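Local coordinates for carbon dioxide concentrating mechanism protein CcmK (Synechococcus elongatus, PDB 4OX6), which is a BMC-domain shell protein that assembles as a hexamer and probably forms part of the carboxysome shell, within which cyanobacteria concentrate carbon dioxide, at residues S16-G21 / I106-E111; A78-N81 / T86-T89. One frame throughout, in Å; residues are numbered along the deposited sequence.

In the fold
Two ends of one four-stranded antiparallel sheet illustrate how a small alpha/beta domain is tied together by modest side-chain contacts. Interaction 1 joins the start of strand 19-26 to the loop after helix 98-103, and interaction 2 joins the end of helix 65-81 to strand 86-93; strands 19-26 and 86-93 are neighbours in the sheet. The centres lie 23 Å apart, on opposite sides of the chain's centre, and along the chain interaction 2 nests inside the loop closed by interaction 1. Both are partly buried and lack a direct hydrogen bond between their segments. Interaction 1 pairs a buried isoleucine contact with an amide-ring contact, whereas interaction 2 is aliphatic throughout, fading from buried alanine to exposed lysine.

Interaction 1. Residues S16-G21 / I106-E111; sequences SQQAIG and IGFGPE
Two apolar side chains, I20 and I106, meet where the first strand begins and the C-terminal segment runs past it. The touching atom of I20 is CD1, which reaches I106 CB at 4.0 Å and I106 CG2 at 4.1 Å, the two side chains crossing at about a right angle. I20 CG1, opposite the backbone N (chi1 168°), heads toward segment 106-111, and the turn at chi2 completes the reach of CD1. Both residues are buried, with P96 also against I20 and V100 of helix 98-103 also against I106.

In the BMC fold of this chain, segment 106-111 follows helix 98-103 and passes the beginning of strand 19-26. R62 of strand 56-63 bridges the two segments, with its guanidinium group hydrogen-bonded to the carbonyl oxygens of Q18, A19 and I106.

The polar contact is between an amide and a ring. Q18 OE1 comes to the edge of the F108 ring, near its plane, 3.2 Å from F108 CZ, with the amide and ring planes 41° apart. R116 makes a cation-pi contact with the same ring. Before the strand, S16 OG accepts the backbone N-H of Q18 at 2.8 Å (N-H...O angle 153°), forming an ST turn.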
loop_
_atom_site.group_PDB
_atom_site.type_symbol
_atom_site.label_atom_id
_atom_site.label_comp_id
_atom_site.label_asym_id
_atom_site.label_seq_id
_atom_site.Cartn_x
_atom_site.Cartn_y
_atom_site.Cartn_z
ATOM N N SER A 16 -17.635 -16.661 20.622
ATOM C CA SER A 16 -16.684 -17.771 20.681
ATOM C C SER A 16 -16.288 -18.090 22.092
ATOM O O SER A 16 -16.317 -17.208 22.967
ATOM C CB SER A 16 -15.421 -17.468 19.874
ATOM O OG SER A 16 -14.415 -18.451 20.153
ATOM N N GLN A 17 -15.898 -19.351 22.297
ATOM C CA GLN A 17 -15.316 -19.814 23.537
ATOM C C GLN A 17 -13.923 -19.220 23.747
ATOM O O GLN A 17 -13.507 -19.039 24.916
ATOM C CB GLN A 17 -15.206 -21.350 23.500
ATOM C CG GLN A 17 -16.518 -22.093 23.504
ATOM C CD GLN A 17 -16.965 -22.394 24.919
ATOM O OE1 GLN A 17 -16.989 -23.548 25.349
ATOM N NE2 GLN A 17 -17.310 -21.351 25.657
ATOM N N GLN A 18 -13.208 -18.937 22.632
ATOM C CA GLN A 18 -11.817 -18.435 22.706
ATOM C C GLN A 18 -11.625 -16.947 22.504
ATOM O O GLN A 18 -12.054 -16.306 21.511
ATOM C CB GLN A 18 -10.883 -19.246 21.811
ATOM C CG GLN A 18 -10.864 -20.703 22.221
ATOM C CD GLN A 18 -9.453 -21.247 22.274
ATOM O OE1 GLN A 18 -8.658 -20.989 21.371
ATOM N NE2 GLN A 18 -9.105 -21.934 23.375
ATOM N N ALA A 19 -10.911 -16.386 23.461
ATOM C CA ALA A 19 -10.466 -15.000 23.366
ATOM C C ALA A 19 -9.615 -14.743 22.164
ATOM O O ALA A 19 -8.979 -15.666 21.625
ATOM C CB ALA A 19 -9.661 -14.620 24.599
ATOM N N ILE A 20 -9.594 -13.467 21.767
ATOM C CA ILE A 20 -8.610 -12.970 20.796
ATOM C C ILE A 20 -7.712 -11.978 21.448
ATOM O O ILE A 20 -8.145 -11.048 22.150
ATOM C CB ILE A 20 -9.286 -12.409 19.509
ATOM C CG1 ILE A 20 -8.295 -11.597 18.587
ATOM C CG2 ILE A 20 -10.355 -11.543 19.835
ATOM C CD1 ILE A 20 -7.470 -12.498 17.713
ATOM N N GLY A 21 -6.411 -12.115 21.188
ATOM C CA GLY A 21 -5.462 -11.060 21.496
ATOM C C GLY A 21 -4.839 -10.610 20.180
ATOM O O GLY A 21 -4.511 -11.443 19.324
ATOM N N ILE A 106 -9.332 -13.690 11.816
ATOM C CA ILE A 106 -8.883 -14.020 13.151
ATOM C C ILE A 106 -9.310 -15.423 13.575
ATOM O O ILE A 106 -9.111 -15.799 14.731
ATOM C CB ILE A 106 -9.356 -12.999 14.246
ATOM C CG1 ILE A 106 -10.888 -12.954 14.309
ATOM C CG2 ILE A 106 -8.742 -11.668 13.944
ATOM C CD1 ILE A 106 -11.451 -12.286 15.536
ATOM N N GLY A 107 -9.873 -16.194 12.637
ATOM C CA GLY A 107 -10.263 -17.572 12.894
ATOM C C GLY A 107 -9.116 -18.550 12.806
ATOM O O GLY A 107 -8.045 -18.207 12.359
ATOM N N PHE A 108 -9.387 -19.798 13.177
ATOM C CA PHE A 108 -8.447 -20.897 13.070
ATOM C C PHE A 108 -8.438 -21.503 11.656
ATOM O O PHE A 108 -9.435 -22.090 11.233
ATOM C CB PHE A 108 -8.823 -22.004 14.071
ATOM C CG PHE A 108 -8.644 -21.633 15.498
ATOM C CD1 PHE A 108 -7.476 -21.862 16.161
ATOM C CD2 PHE A 108 -9.707 -21.111 16.212
ATOM C CE1 PHE A 108 -7.346 -21.562 17.505
ATOM C CE2 PHE A 108 -9.564 -20.796 17.535
ATOM C CZ PHE A 108 -8.360 -21.029 18.170
ATOM N N GLY A 109 -7.335 -21.377 10.938
ATOM C CA GLY A 109 -7.218 -21.947 9.605
ATOM C C GLY A 109 -6.618 -23.352 9.641
ATOM O O GLY A 109 -6.100 -23.795 10.659
ATOM N N PRO A 110 -6.716 -24.055 8.502
ATOM C CA PRO A 110 -6.273 -25.453 8.519
ATOM C C PRO A 110 -4.746 -25.588 8.725
ATOM O O PRO A 110 -4.375 -26.664 9.208
ATOM C CB PRO A 110 -6.702 -25.999 7.149
ATOM C CG PRO A 110 -6.901 -24.798 6.296
ATOM C CD PRO A 110 -7.363 -23.674 7.231
ATOM N N GLU A 111 -3.948 -24.553 8.468
ATOM C CA GLU A 111 -2.509 -24.676 8.652
ATOM C C GLU A 111 -2.087 -24.628 10.118
ATOM O O GLU A 111 -0.949 -25.017 10.452
ATOM C CB GLU A 111 -1.731 -23.631 7.840
ATOM C CG GLU A 111 -0.217 -23.986 7.712
ATOM C CD GLU A 111 0.517 -23.205 6.617
ATOM O OE1 GLU A 111 1.738 -22.981 6.774
ATOM O OE2 GLU A 111 -0.112 -22.851 5.589
#

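Interaction 2. Residues A78-N81 / T86-T89; sequences AAKN and TLET
A first torsion of 178° sets CG of L87 opposite its backbone N, and one of -61° sets CG of K80 beside its own. The strand backbone turns L87 CB toward the helix; from there CG steps back and the two methyls spread, CD1 on the A79 side and CD2 on the K80 side. The lysine torsion places K80 CG for the closest approach, 4.1 Å from L87 CB. The two side chains cross at a slant, and the aliphatic part of the lysine, chiefly CG, does the touching. Further out, the lysine chain continues past the leucine, and the residue is exposed.

A79 supplies the inner half of the contact. Its CB points at the strand and stands 4.4 Å from L87 CB, a looser apolar approach. The small methyl goes with a close passage of the two backbones, the CA atoms of A79 and L87 being 5.9 Å apart. A79 CB also lies 4.4 Å from L87 CD1, while K80 CG is 4.3 Å from L87 CD2, so the leucine branch straddles a buried alanine and an exposed lysine at consecutive helix positions. Strand 19-26 completes the surroundings, with T25 against A79 and L23 against L87.

No hydrogen bond joins the segments; the strand's backbone bonds run instead to its neighbour, from T86 to K26 and from E88 and T89 to E24. Two consecutive residues, E88 and T89, thus share a single partner, a classic beta bulge just past the leucine. T89 OG1 is hydrogen-bonded to the carbonyl oxygen of P83 of another subunit, placing the bulge near a hexamer interface. Helix, short connection and edge strand of this chain's sheet together form the kind of helix-on-sheet packing found in the alpha/beta fold of BMC-domain shell proteins.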
loop_
_atom_site.group_PDB
_atom_site.type_symbol
_atom_site.label_atom_id
_atom_site.label_comp_id
_atom_site.label_asym_id
_atom_site.label_seq_id
_atom_site.Cartn_x
_atom_site.Cartn_y
_atom_site.Cartn_z
ATOM N N ALA A 78 8.534 -8.479 24.439
ATOM C CA ALA A 78 9.415 -8.852 23.328
ATOM C C ALA A 78 9.427 -7.796 22.239
ATOM O O ALA A 78 10.509 -7.523 21.658
ATOM C CB ALA A 78 8.986 -10.193 22.776
ATOM N N ALA A 79 8.271 -7.207 21.949
ATOM C CA ALA A 79 8.210 -6.143 20.967
ATOM C C ALA A 79 9.069 -4.957 21.357
ATOM O O ALA A 79 9.891 -4.454 20.536
ATOM C CB ALA A 79 6.788 -5.723 20.733
ATOM N N LYS A 80 8.938 -4.507 22.590
ATOM C CA LYS A 80 9.643 -3.341 23.085
ATOM C C LYS A 80 11.135 -3.560 23.166
ATOM O O LYS A 80 11.879 -2.597 22.945
ATOM C CB LYS A 80 9.117 -2.904 24.464
ATOM C CG LYS A 80 7.689 -2.534 24.454
ATOM C CD LYS A 80 7.191 -2.211 25.898
ATOM C CE LYS A 80 7.775 -0.902 26.369
ATOM N NZ LYS A 80 6.931 -0.273 27.430
ATOM N N ASN A 81 11.578 -4.805 23.377
ATOM C CA ASN A 81 12.954 -5.151 23.560
ATOM C C ASN A 81 13.625 -5.509 22.255
ATOM O O ASN A 81 14.853 -5.795 22.247
ATOM C CB ASN A 81 13.088 -6.340 24.521
ATOM C CG ASN A 81 12.661 -6.006 25.943
ATOM O OD1 ASN A 81 12.554 -4.847 26.310
ATOM N ND2 ASN A 81 12.415 -7.037 26.740
ATOM N N THR A 86 8.999 -0.934 17.722
ATOM C CA THR A 86 8.037 -0.068 18.422
ATOM C C THR A 86 6.728 -0.813 18.632
ATOM O O THR A 86 6.161 -1.310 17.659
ATOM C CB THR A 86 7.752 1.229 17.623
ATOM O OG1 THR A 86 8.991 1.947 17.498
ATOM C CG2 THR A 86 6.740 2.101 18.357
ATOM N N LEU A 87 6.269 -0.913 19.883
ATOM C CA LEU A 87 4.898 -1.378 20.152
ATOM C C LEU A 87 3.908 -0.245 19.893
ATOM O O LEU A 87 4.079 0.852 20.408
ATOM C CB LEU A 87 4.792 -1.854 21.575
ATOM C CG LEU A 87 3.437 -2.325 22.067
ATOM C CD1 LEU A 87 2.963 -3.551 21.329
ATOM C CD2 LEU A 87 3.469 -2.550 23.587
ATOM N N GLU A 88 2.877 -0.503 19.100
ATOM C CA GLU A 88 1.886 0.509 18.773
ATOM C C GLU A 88 0.584 0.405 19.514
ATOM O O GLU A 88 0.092 1.428 20.013
ATOM C CB GLU A 88 1.592 0.548 17.274
ATOM C CG GLU A 88 2.844 0.858 16.400
ATOM C CD GLU A 88 3.208 2.296 16.363
ATOM O OE1 GLU A 88 2.723 3.113 17.135
ATOM O OE2 GLU A 88 4.067 2.670 15.495
ATOM N N THR A 89 -0.006 -0.776 19.580
ATOM C CA THR A 89 -1.354 -0.929 20.145
ATOM C C THR A 89 -1.617 -2.413 20.369
ATOM O O THR A 89 -1.006 -3.251 19.705
ATOM C CB THR A 89 -2.401 -0.291 19.194
ATOM O OG1 THR A 89 -3.735 -0.556 19.632
ATOM C CG2 THR A 89 -2.310 -0.793 17.749
#